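Local coordinates for TCP pilus virulence regulatory protein (Vibrio cholerae, PDB 4MLO), which activates transcription of virulence genes as an AraC-family regulator, probably binding DNA through its helix-turn-helix region, and carries a fatty acid in its interior, at residues A[19-24]-A[258-263]; A[25-30]-A[59-64]; A[180-185]-A[218-223]. One frame throughout, in Å; residues are numbered along the deposited sequence.

Contact 1. Residues A[19-24]-A[258-263]. With PAM (palmitoleic acid), chain E.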
loop_
_atom_site.group_PDB
_atom_site.type_symbol
_atom_site.label_atom_id
_atom_site.label_comp_id
_atom_site.label_asym_id
_atom_site.label_seq_id
_atom_site.Cartn_x
_atom_site.Cartn_y
_atom_site.Cartn_z
ATOM N N THR A 19 -10.849 10.799 11.685
ATOM C CA THR A 19 -10.090 9.552 11.767
ATOM C C THR A 19 -10.429 8.662 10.582
ATOM O O THR A 19 -11.599 8.383 10.324
ATOM C CB THR A 19 -10.380 8.798 13.069
ATOM O OG1 THR A 19 -9.990 9.615 14.180
ATOM C CG2 THR A 19 -9.592 7.523 13.144
ATOM N N TYR A 20 -9.392 8.198 9.894
ATOM C CA TYR A 20 -9.522 7.186 8.870
ATOM C C TYR A 20 -9.122 5.852 9.474
ATOM O O TYR A 20 -8.099 5.762 10.162
ATOM C CB TYR A 20 -8.624 7.498 7.676
ATOM C CG TYR A 20 -8.998 8.767 6.932
ATOM C CD1 TYR A 20 -8.004 9.620 6.443
ATOM C CD2 TYR A 20 -10.320 9.090 6.686
ATOM C CE1 TYR A 20 -8.328 10.779 5.742
ATOM C CE2 TYR A 20 -10.658 10.263 5.997
ATOM C CZ TYR A 20 -9.653 11.095 5.527
ATOM O OH TYR A 20 -9.973 12.241 4.834
ATOM N N ILE A 21 -9.909 4.821 9.196
ATOM C CA ILE A 21 -9.700 3.497 9.765
ATOM C C ILE A 21 -9.730 2.476 8.645
ATOM O O ILE A 21 -10.711 2.386 7.900
ATOM C CB ILE A 21 -10.774 3.126 10.805
ATOM C CG1 ILE A 21 -10.844 4.164 11.891
ATOM C CG2 ILE A 21 -10.490 1.744 11.381
ATOM C CD1 ILE A 21 -12.076 3.968 12.766
ATOM N N PHE A 22 -8.661 1.676 8.563
ATOM C CA PHE A 22 -8.505 0.654 7.547
ATOM C C PHE A 22 -8.467 -0.715 8.206
ATOM O O PHE A 22 -7.726 -0.911 9.187
ATOM C CB PHE A 22 -7.236 0.885 6.752
ATOM C CG PHE A 22 -7.177 2.230 6.139
ATOM C CD1 PHE A 22 -7.928 2.516 5.021
ATOM C CD2 PHE A 22 -6.464 3.247 6.749
ATOM C CE1 PHE A 22 -7.910 3.776 4.466
ATOM C CE2 PHE A 22 -6.450 4.509 6.196
ATOM C CZ PHE A 22 -7.167 4.769 5.055
ATOM N N ASN A 23 -9.221 -1.655 7.631
ATOM C CA ASN A 23 -9.334 -3.022 8.124
ATOM C C ASN A 23 -9.122 -3.980 6.970
ATOM O O ASN A 23 -9.933 -4.023 6.050
ATOM C CB ASN A 23 -10.697 -3.289 8.760
ATOM C CG ASN A 23 -10.803 -4.696 9.329
ATOM O OD1 ASN A 23 -10.046 -5.064 10.205
ATOM N ND2 ASN A 23 -11.738 -5.468 8.834
ATOM N N ASN A 24 -8.046 -4.776 7.026
ATOM C CA ASN A 24 -7.769 -5.735 5.975
ATOM C C ASN A 24 -7.623 -5.029 4.628
ATOM O O ASN A 24 -8.075 -5.512 3.590
ATOM C CB ASN A 24 -8.828 -6.832 5.936
ATOM C CG ASN A 24 -8.664 -7.827 7.104
ATOM O OD1 ASN A 24 -7.625 -7.838 7.782
ATOM N ND2 ASN A 24 -9.698 -8.620 7.346
ATOM N N THR A 258 -13.722 -2.324 4.978
ATOM C CA THR A 258 -12.300 -2.129 4.724
ATOM C C THR A 258 -11.867 -0.673 4.900
ATOM O O THR A 258 -10.815 -0.400 5.515
ATOM C CB THR A 258 -11.982 -2.631 3.305
ATOM O OG1 THR A 258 -12.390 -4.007 3.180
ATOM C CG2 THR A 258 -10.495 -2.494 2.983
ATOM N N MET A 259 -12.658 0.259 4.365
ATOM C CA MET A 259 -12.318 1.667 4.306
ATOM C C MET A 259 -13.073 2.524 5.321
ATOM O O MET A 259 -12.748 3.708 5.469
ATOM C CB MET A 259 -12.595 2.184 2.905
ATOM C CG MET A 259 -11.866 1.416 1.804
ATOM S SD MET A 259 -10.094 1.762 1.799
ATOM C CE MET A 259 -9.977 3.363 1.112
ATOM N N ASN A 260 -14.068 1.956 6.002
ATOM C CA ASN A 260 -14.936 2.656 6.957
ATOM C C ASN A 260 -15.708 3.821 6.334
ATOM O O ASN A 260 -16.143 4.736 7.054
ATOM C CB ASN A 260 -14.116 3.139 8.141
ATOM C CG ASN A 260 -14.919 3.259 9.403
ATOM O OD1 ASN A 260 -15.644 2.324 9.833
ATOM N ND2 ASN A 260 -14.767 4.414 10.051
ATOM N N VAL A 261 -15.891 3.821 5.011
ATOM C CA VAL A 261 -16.719 4.782 4.288
ATOM C C VAL A 261 -17.380 4.040 3.141
ATOM O O VAL A 261 -16.954 2.954 2.758
ATOM C CB VAL A 261 -15.934 6.012 3.751
ATOM C CG1 VAL A 261 -15.223 6.712 4.881
ATOM C CG2 VAL A 261 -14.924 5.603 2.681
ATOM N N ALA A 262 -18.465 4.604 2.634
ATOM C CA ALA A 262 -19.142 4.049 1.487
ATOM C C ALA A 262 -18.318 4.302 0.224
ATOM O O ALA A 262 -17.548 5.258 0.158
ATOM C CB ALA A 262 -20.532 4.665 1.334
ATOM N N PRO A 263 -18.466 3.450 -0.804
ATOM C CA PRO A 263 -17.780 3.718 -2.078
ATOM C C PRO A 263 -18.041 5.116 -2.608
ATOM O O PRO A 263 -17.115 5.747 -3.126
ATOM C CB PRO A 263 -18.333 2.616 -3.003
ATOM C CG PRO A 263 -18.656 1.488 -2.064
ATOM C CD PRO A 263 -19.148 2.144 -0.785
HETATM C C1 PAM E . -4.987 4.675 -1.788
HETATM O O1 PAM E . -4.756 5.841 -2.208
HETATM O O2 PAM E . -4.417 3.676 -2.286
HETATM C C2 PAM E . -5.982 4.448 -0.684
HETATM C C3 PAM E . -5.349 3.741 0.525
HETATM C C4 PAM E . -4.215 4.596 1.084
HETATM C C5 PAM E . -3.584 3.993 2.334
HETATM C C6 PAM E . -2.355 4.791 2.770
HETATM C C7 PAM E . -2.685 6.232 3.158
HETATM C C8 PAM E . -3.495 6.281 4.442
HETATM C C9 PAM E . -3.904 7.702 4.816
HETATM C C10 PAM E . -4.880 8.382 4.203
HETATM C C11 PAM E . -5.660 7.815 3.029
HETATM C C12 PAM E . -7.102 8.318 2.964
HETATM C C13 PAM E . -7.870 7.421 1.991
HETATM C C14 PAM E . -9.379 7.461 2.129
HETATM C C15 PAM E . -9.842 7.073 3.527
HETATM C C16 PAM E . -11.248 6.528 3.526
HETATM O O HOH W 1 -13.291 6.841 9.093
HETATM O O HOH W 2 -11.790 5.794 7.221
HETATM O O HOH W 3 -10.646 -6.122 2.656
#

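Contact 2. Residues A[25-30]-A[59-64]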
loop_
_atom_site.group_PDB
_atom_site.type_symbol
_atom_site.label_atom_id
_atom_site.label_comp_id
_atom_site.label_asym_id
_atom_site.label_seq_id
_atom_site.Cartn_x
_atom_site.Cartn_y
_atom_site.Cartn_z
ATOM N N LEU A 25 -6.860 -3.939 4.651
ATOM C CA LEU A 25 -6.481 -3.202 3.441
ATOM C C LEU A 25 -5.269 -3.888 2.805
ATOM O O LEU A 25 -4.172 -3.856 3.377
ATOM C CB LEU A 25 -6.151 -1.748 3.772
ATOM C CG LEU A 25 -5.773 -0.843 2.596
ATOM C CD1 LEU A 25 -7.015 -0.634 1.719
ATOM C CD2 LEU A 25 -5.115 0.480 3.052
ATOM N N TYR A 26 -5.484 -4.457 1.612
ATOM C CA TYR A 26 -4.430 -5.081 0.807
ATOM C C TYR A 26 -3.639 -4.020 0.061
ATOM O O TYR A 26 -4.204 -3.170 -0.645
ATOM C CB TYR A 26 -5.026 -6.099 -0.181
ATOM C CG TYR A 26 -4.019 -6.617 -1.186
ATOM C CD1 TYR A 26 -3.080 -7.570 -0.832
ATOM C CD2 TYR A 26 -4.005 -6.128 -2.465
ATOM C CE1 TYR A 26 -2.138 -8.010 -1.773
ATOM C CE2 TYR A 26 -3.095 -6.527 -3.362
ATOM C CZ TYR A 26 -2.156 -7.446 -3.020
ATOM O OH TYR A 26 -1.265 -7.784 -4.028
ATOM N N ILE A 27 -2.324 -4.072 0.203
ATOM C CA ILE A 27 -1.440 -3.066 -0.373
ATOM C C ILE A 27 -0.979 -3.649 -1.705
ATOM O O ILE A 27 -0.120 -4.529 -1.748
ATOM C CB ILE A 27 -0.274 -2.731 0.553
ATOM C CG1 ILE A 27 -0.797 -2.234 1.906
ATOM C CG2 ILE A 27 0.589 -1.698 -0.082
ATOM C CD1 ILE A 27 -1.719 -1.014 1.825
ATOM N N ASN A 28 -1.550 -3.148 -2.812
ATOM C CA ASN A 28 -1.345 -3.724 -4.142
ATOM C C ASN A 28 0.029 -3.400 -4.700
ATOM O O ASN A 28 0.566 -4.153 -5.525
ATOM C CB ASN A 28 -2.408 -3.201 -5.103
ATOM C CG ASN A 28 -2.351 -3.891 -6.435
ATOM O OD1 ASN A 28 -2.654 -5.059 -6.510
ATOM N ND2 ASN A 28 -1.937 -3.181 -7.485
ATOM N N ASP A 29 0.588 -2.261 -4.295
ATOM C CA ASP A 29 1.893 -1.775 -4.725
ATOM C C ASP A 29 2.521 -1.022 -3.560
ATOM O O ASP A 29 1.820 -0.575 -2.660
ATOM C CB ASP A 29 1.777 -0.841 -5.932
ATOM C CG ASP A 29 1.610 -1.613 -7.223
ATOM O OD1 ASP A 29 2.525 -2.398 -7.563
ATOM O OD2 ASP A 29 0.563 -1.456 -7.866
ATOM N N TYR A 30 3.846 -0.883 -3.567
ATOM C CA TYR A 30 4.530 -0.175 -2.491
ATOM C C TYR A 30 3.980 1.237 -2.365
ATOM O O TYR A 30 3.730 1.901 -3.371
ATOM C CB TYR A 30 6.042 -0.114 -2.734
ATOM C CG TYR A 30 6.676 -1.450 -2.635
ATOM C CD1 TYR A 30 6.896 -2.213 -3.768
ATOM C CD2 TYR A 30 6.999 -1.986 -1.399
ATOM C CE1 TYR A 30 7.459 -3.506 -3.666
ATOM C CE2 TYR A 30 7.572 -3.255 -1.286
ATOM C CZ TYR A 30 7.790 -3.997 -2.427
ATOM O OH TYR A 30 8.333 -5.251 -2.322
ATOM N N ILE A 59 5.539 7.342 6.222
ATOM C CA ILE A 59 5.083 5.988 6.506
ATOM C C ILE A 59 5.202 5.188 5.218
ATOM O O ILE A 59 4.717 5.613 4.165
ATOM C CB ILE A 59 3.637 5.955 7.022
ATOM C CG1 ILE A 59 3.475 6.932 8.210
ATOM C CG2 ILE A 59 3.261 4.545 7.413
ATOM C CD1 ILE A 59 4.290 6.566 9.419
ATOM N N LEU A 60 5.866 4.046 5.300
ATOM C CA LEU A 60 6.034 3.165 4.160
ATOM C C LEU A 60 5.203 1.916 4.388
ATOM O O LEU A 60 5.330 1.275 5.434
ATOM C CB LEU A 60 7.502 2.791 3.990
ATOM C CG LEU A 60 8.465 3.940 3.676
ATOM C CD1 LEU A 60 8.960 4.623 4.966
ATOM C CD2 LEU A 60 9.613 3.462 2.836
ATOM N N LEU A 61 4.455 1.507 3.370
ATOM C CA LEU A 61 3.622 0.307 3.456
ATOM C C LEU A 61 4.119 -0.712 2.438
ATOM O O LEU A 61 4.262 -0.398 1.247
ATOM C CB LEU A 61 2.137 0.617 3.213
ATOM C CG LEU A 61 1.497 1.678 4.130
ATOM C CD1 LEU A 61 0.044 1.866 3.749
ATOM C CD2 LEU A 61 1.613 1.269 5.583
ATOM N N LYS A 62 4.376 -1.932 2.905
ATOM C CA LYS A 62 4.977 -2.957 2.055
ATOM C C LYS A 62 3.943 -3.584 1.128
ATOM O O LYS A 62 2.808 -3.878 1.522
ATOM C CB LYS A 62 5.625 -4.042 2.912
ATOM C CG LYS A 62 6.458 -4.985 2.112
ATOM C CD LYS A 62 6.847 -6.196 2.914
ATOM C CE LYS A 62 7.600 -5.825 4.127
ATOM N NZ LYS A 62 8.113 -7.073 4.777
ATOM N N LYS A 63 4.352 -3.812 -0.113
ATOM C CA LYS A 63 3.498 -4.487 -1.075
ATOM C C LYS A 63 3.131 -5.866 -0.560
ATOM O O LYS A 63 3.958 -6.556 0.049
ATOM C CB LYS A 63 4.222 -4.612 -2.415
ATOM C CG LYS A 63 3.346 -5.153 -3.521
ATOM C CD LYS A 63 4.120 -5.394 -4.819
ATOM C CE LYS A 63 3.181 -5.930 -5.874
ATOM N NZ LYS A 63 3.864 -6.384 -7.117
ATOM N N ASN A 64 1.870 -6.237 -0.792
ATOM C CA ASN A 64 1.246 -7.519 -0.436
ATOM C C ASN A 64 0.974 -7.635 1.049
ATOM O O ASN A 64 0.585 -8.696 1.521
ATOM C CB ASN A 64 2.058 -8.730 -0.908
ATOM C CG ASN A 64 2.116 -8.821 -2.410
ATOM O OD1 ASN A 64 1.147 -8.535 -3.107
ATOM N ND2 ASN A 64 3.280 -9.176 -2.929
HETATM O O HOH W 4 1.208 -4.907 -8.629
HETATM O O HOH W 5 6.295 -7.347 -0.863
#

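Contact 3. Residues A[180-185]-A[218-223]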
loop_
_atom_site.group_PDB
_atom_site.type_symbol
_atom_site.label_atom_id
_atom_site.label_comp_id
_atom_site.label_asym_id
_atom_site.label_seq_id
_atom_site.Cartn_x
_atom_site.Cartn_y
_atom_site.Cartn_z
ATOM N N SER A 180 -4.280 -11.712 -11.842
ATOM C CA SER A 180 -4.301 -12.043 -13.257
ATOM C C SER A 180 -5.695 -12.383 -13.774
ATOM O O SER A 180 -5.906 -12.394 -14.998
ATOM C CB SER A 180 -3.348 -13.212 -13.513
ATOM O OG SER A 180 -3.894 -14.486 -13.153
ATOM N N ASP A 181 -6.640 -12.689 -12.883
ATOM C CA ASP A 181 -8.006 -13.021 -13.247
ATOM C C ASP A 181 -8.883 -12.715 -12.042
ATOM O O ASP A 181 -9.321 -13.620 -11.341
ATOM C CB ASP A 181 -8.100 -14.480 -13.678
ATOM C CG ASP A 181 -9.367 -14.813 -14.377
ATOM O OD1 ASP A 181 -10.331 -14.014 -14.397
ATOM O OD2 ASP A 181 -9.452 -15.962 -14.885
ATOM N N ILE A 182 -9.096 -11.418 -11.805
ATOM C CA ILE A 182 -9.647 -10.958 -10.534
ATOM C C ILE A 182 -11.067 -11.463 -10.296
ATOM O O ILE A 182 -11.485 -11.593 -9.130
ATOM C CB ILE A 182 -9.568 -9.422 -10.510
ATOM C CG1 ILE A 182 -9.883 -8.856 -9.129
ATOM C CG2 ILE A 182 -10.533 -8.813 -11.510
ATOM C CD1 ILE A 182 -8.857 -9.244 -8.084
ATOM N N THR A 183 -11.845 -11.751 -11.374
ATOM C CA THR A 183 -13.231 -12.181 -11.249
ATOM C C THR A 183 -13.369 -13.691 -11.162
ATOM O O THR A 183 -14.472 -14.170 -10.925
ATOM C CB THR A 183 -14.128 -11.656 -12.411
ATOM O OG1 THR A 183 -13.835 -12.325 -13.654
ATOM C CG2 THR A 183 -13.980 -10.191 -12.614
ATOM N N ARG A 184 -12.280 -14.423 -11.330
ATOM C CA ARG A 184 -12.373 -15.867 -11.230
ATOM C C ARG A 184 -12.887 -16.264 -9.853
ATOM O O ARG A 184 -12.573 -15.604 -8.839
ATOM C CB ARG A 184 -11.005 -16.485 -11.512
ATOM C CG ARG A 184 -10.976 -18.004 -11.447
ATOM C CD ARG A 184 -9.659 -18.505 -12.021
ATOM N NE ARG A 184 -9.480 -19.913 -11.689
ATOM C CZ ARG A 184 -8.425 -20.643 -12.041
ATOM N NH1 ARG A 184 -7.447 -20.116 -12.763
ATOM N NH2 ARG A 184 -8.365 -21.914 -11.653
ATOM N N ASN A 185 -13.625 -17.391 -9.819
ATOM C CA ASN A 185 -14.224 -17.892 -8.577
ATOM C C ASN A 185 -13.166 -18.692 -7.810
ATOM O O ASN A 185 -13.241 -19.919 -7.647
ATOM C CB ASN A 185 -15.498 -18.700 -8.819
ATOM C CG ASN A 185 -16.584 -17.907 -9.556
ATOM O OD1 ASN A 185 -17.165 -18.385 -10.527
ATOM N ND2 ASN A 185 -16.873 -16.680 -9.077
ATOM N N ASN A 218 -11.323 -10.955 -1.122
ATOM C CA ASN A 218 -12.091 -9.721 -1.068
ATOM C C ASN A 218 -11.187 -8.498 -0.910
ATOM O O ASN A 218 -11.440 -7.447 -1.515
ATOM C CB ASN A 218 -13.075 -9.798 0.087
ATOM C CG ASN A 218 -14.321 -10.616 -0.235
ATOM O OD1 ASN A 218 -14.602 -10.924 -1.373
ATOM N ND2 ASN A 218 -15.082 -10.930 0.798
ATOM N N SER A 219 -10.112 -8.626 -0.136
ATOM C CA SER A 219 -9.202 -7.500 0.063
ATOM C C SER A 219 -8.498 -7.122 -1.233
ATOM O O SER A 219 -8.370 -5.941 -1.550
ATOM C CB SER A 219 -8.193 -7.809 1.186
ATOM O OG SER A 219 -7.107 -8.647 0.798
ATOM N N ILE A 220 -8.047 -8.108 -2.011
ATOM C CA ILE A 220 -7.421 -7.823 -3.300
ATOM C C ILE A 220 -8.423 -7.180 -4.250
ATOM O O ILE A 220 -8.086 -6.228 -4.983
ATOM C CB ILE A 220 -6.817 -9.111 -3.877
ATOM C CG1 ILE A 220 -5.710 -9.633 -2.943
ATOM C CG2 ILE A 220 -6.289 -8.881 -5.332
ATOM C CD1 ILE A 220 -5.270 -11.020 -3.321
ATOM N N ARG A 221 -9.680 -7.645 -4.219
ATOM C CA ARG A 221 -10.733 -7.061 -5.056
ATOM C C ARG A 221 -11.058 -5.626 -4.651
ATOM O O ARG A 221 -11.325 -4.798 -5.515
ATOM C CB ARG A 221 -11.988 -7.921 -5.015
ATOM C CG ARG A 221 -11.822 -9.271 -5.739
ATOM C CD ARG A 221 -13.110 -10.102 -5.728
ATOM N NE ARG A 221 -12.961 -11.247 -6.647
ATOM C CZ ARG A 221 -13.578 -12.406 -6.554
ATOM N NH1 ARG A 221 -14.431 -12.669 -5.585
ATOM N NH2 ARG A 221 -13.297 -13.348 -7.471
ATOM N N ILE A 222 -11.002 -5.291 -3.359
ATOM C CA ILE A 222 -11.236 -3.888 -2.980
ATOM C C ILE A 222 -10.133 -2.999 -3.524
ATOM O O ILE A 222 -10.374 -1.875 -3.997
ATOM C CB ILE A 222 -11.364 -3.751 -1.449
ATOM C CG1 ILE A 222 -12.681 -4.347 -0.918
ATOM C CG2 ILE A 222 -11.255 -2.263 -0.972
ATOM C CD1 ILE A 222 -13.965 -3.745 -1.486
ATOM N N SER A 223 -8.896 -3.446 -3.425
ATOM C CA SER A 223 -7.829 -2.602 -3.920
ATOM C C SER A 223 -7.901 -2.467 -5.439
ATOM O O SER A 223 -7.579 -1.405 -5.972
ATOM C CB SER A 223 -6.502 -3.137 -3.408
ATOM O OG SER A 223 -6.463 -2.949 -1.993
#

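Contact 1. Residues A[19-24]-A[258-263]
Asn23 and Thr258 make the one direct hydrogen bond between strand 19-26 and the C-terminal end of helix 248-259. Asn23 N gives its hydrogen to Thr258 O over 2.9 Å, fairly straight at 162°. Two CA-H...O contacts flank this bond and run in opposite directions: Phe22 CA lies 3.3 Å from Thr258 O, and Thr258 CA lies 3.3 Å from Asn23 O. The hydroxyl of Thr258 turns back to its own helix, to Val254 O.

Water supplies the remaining polar links. One molecule accepts from Ile21 N and donates to Met259 O, 2.9 Å from that oxygen, bridging strand and helix end; Ile21 O and Met259 O are two acceptors and make no bond. A second joins Thr19 O to Asn260 ND2, and a third donates to both Asn24 O and Thr258 OG1.

The apolar part is a Met-aromatic contact. Met259 SD sits in the plane of the Phe22 ring, at its edge, 4.0 Å from Phe22 CD1. Bends at chi2 (-72°) and chi3 (-75°) curl the Met259 side chain so that the sulfur comes to the ring edge, although its CB points away from the strand. Phe69 of the neighbouring strand also meets the Phe22 ring.

The tail of palmitoleic acid lies against both segments. Its C15 lies over one face of Tyr20, 3.8 Å from Tyr20 CD2, and also touches Phe22 CZ, while its terminal C16 meets Val261 CG2 at 3.9 Å. Lys230, Tyr12 and Lys31 hold the carboxylate at the other end. The cupin-like and helix-turn-helix regions are thus joined here by one direct hydrogen bond, three bridging waters and a shared lipid tail, a chemistry consistent with fatty acid affecting how the two regions sit together.

Contact 2. Residues A[25-30]-A[59-64]
Asn64 is gripped by two residues of 25-30, one through its backbone and one through its side chain. Asn64 N donates to Ile27 O at 2.8 Å, nearly straight at 163°. Tyr26 OH gives its hydrogen to Asn64 OD1 at 2.7 Å, almost end-on to the amide C=O; the two side chains run alongside each other, ring and amide planes 30° apart. The amide nitrogen ND2 is taken by Glu172 OE1, so both ends of the Asn64 side chain are paired. Among the other acceptors, Tyr26 O is bonded by Ser223 OG, Lys62 O by Ser65 OG and Asn28 OD1 by Lys179 NZ.

Lys63 stretches its fully extended chain past the backbone of Asn28, bringing Lys63 CE to 3.2 Å from Asn28 O. Its ammonium forms a salt bridge with Asp88; Asp29 OD1 stays 4.2 Å from Lys63 NZ, too far for one, and a water near Asp29 OD1 is only weakly bonded to Lys63 NZ. In this cupin-like domain the two segments leave strands of different sheets, 19-26 and 57-61, and meet in the loops that follow those strands.

Tyr30 lays one ring face on Lys63, whose CB stands 3.5 Å from the Tyr30 ring centroid, a CH-pi contact. The Tyr30 hydroxyl accepts from Thr165 N, and a water donates to Lys63 O at 2.6 Å. Toward the fatty acid pocket, Ile27 CD1 packs on Leu61 CD1 at 3.9 Å.

Contact 3. Residues A[180-185]-A[218-223]
With CG placed anti to the carbonyl carbon (chi1 -70°) and the chain extended from there to NE, Arg221 sends its guanidinium from helix 213-230 to the backbone of Ile182. In Ile182, CG1 is anti to the backbone N (chi1 -170°), which brings CD1 against the aliphatic part of the arginine, the two side chains running antiparallel to one another.

Ile182 is the second residue of a type I beta turn from Asp181 to Arg184, closed by Arg184 N donating to Asp181 O at 3.1 Å. The turn belongs to the loop between helices 170-180 and 188-195, and the contact ties it to the long helix 213-230 in the helical C-terminal half of this AraC-family protein.

Arg221 grips a single oxygen side-on. Arg221 NE donates to Ile182 O at 2.9 Å, with an N-H...O angle of 156°, and Arg221 NH2 donates to the same Ile182 O at 3.0 Å along a more bent path. The oxygen lies practically in the guanidinium plane, and two bonds from neighbouring nitrogens fix the rotation of that flat group. The carbonyl concerned belongs to the central peptide of the turn, so the arginine holds the turn by its backbone. Arg184 takes its own charge elsewhere, to a salt bridge with Glu194 on helix 188-195.

Beside this polar grip the contact is apolar. Ile182 CD1 wedges between two residues of the helix, 3.8 Å from Arg221 CG and equally close to Ile220 CG2. Ile220 also packs against Val178 and Lys179 of helix 170-180, as well as on Tyr26. At the edge of the guanidinium, near its plane, Arg221 NH2 lies 2.7 Å from Arg184 O.

Overall arrangement
Contact 2 lies at the centre of the chain and is buried; contacts 1 and 3 sit farther out and are partly buried. Strand 19-26 serves both contact 1 and contact 2, which touch where Met259 and Thr258 pack on Leu25. Contact 2 also meets helix 213-230 of contact 3 at Tyr26, and contact 1 reaches the same helix where Thr258 packs on Ile222 and Asn24 on Ser219. The chemistry differs with place: contact 1 relies on waters and lipid at the seam between the two regions, contact 2 pairs many of its polar groups by direct bonds, within the contact and to neighbouring residues, and contact 3 uses one arginine to hold a loop carbonyl.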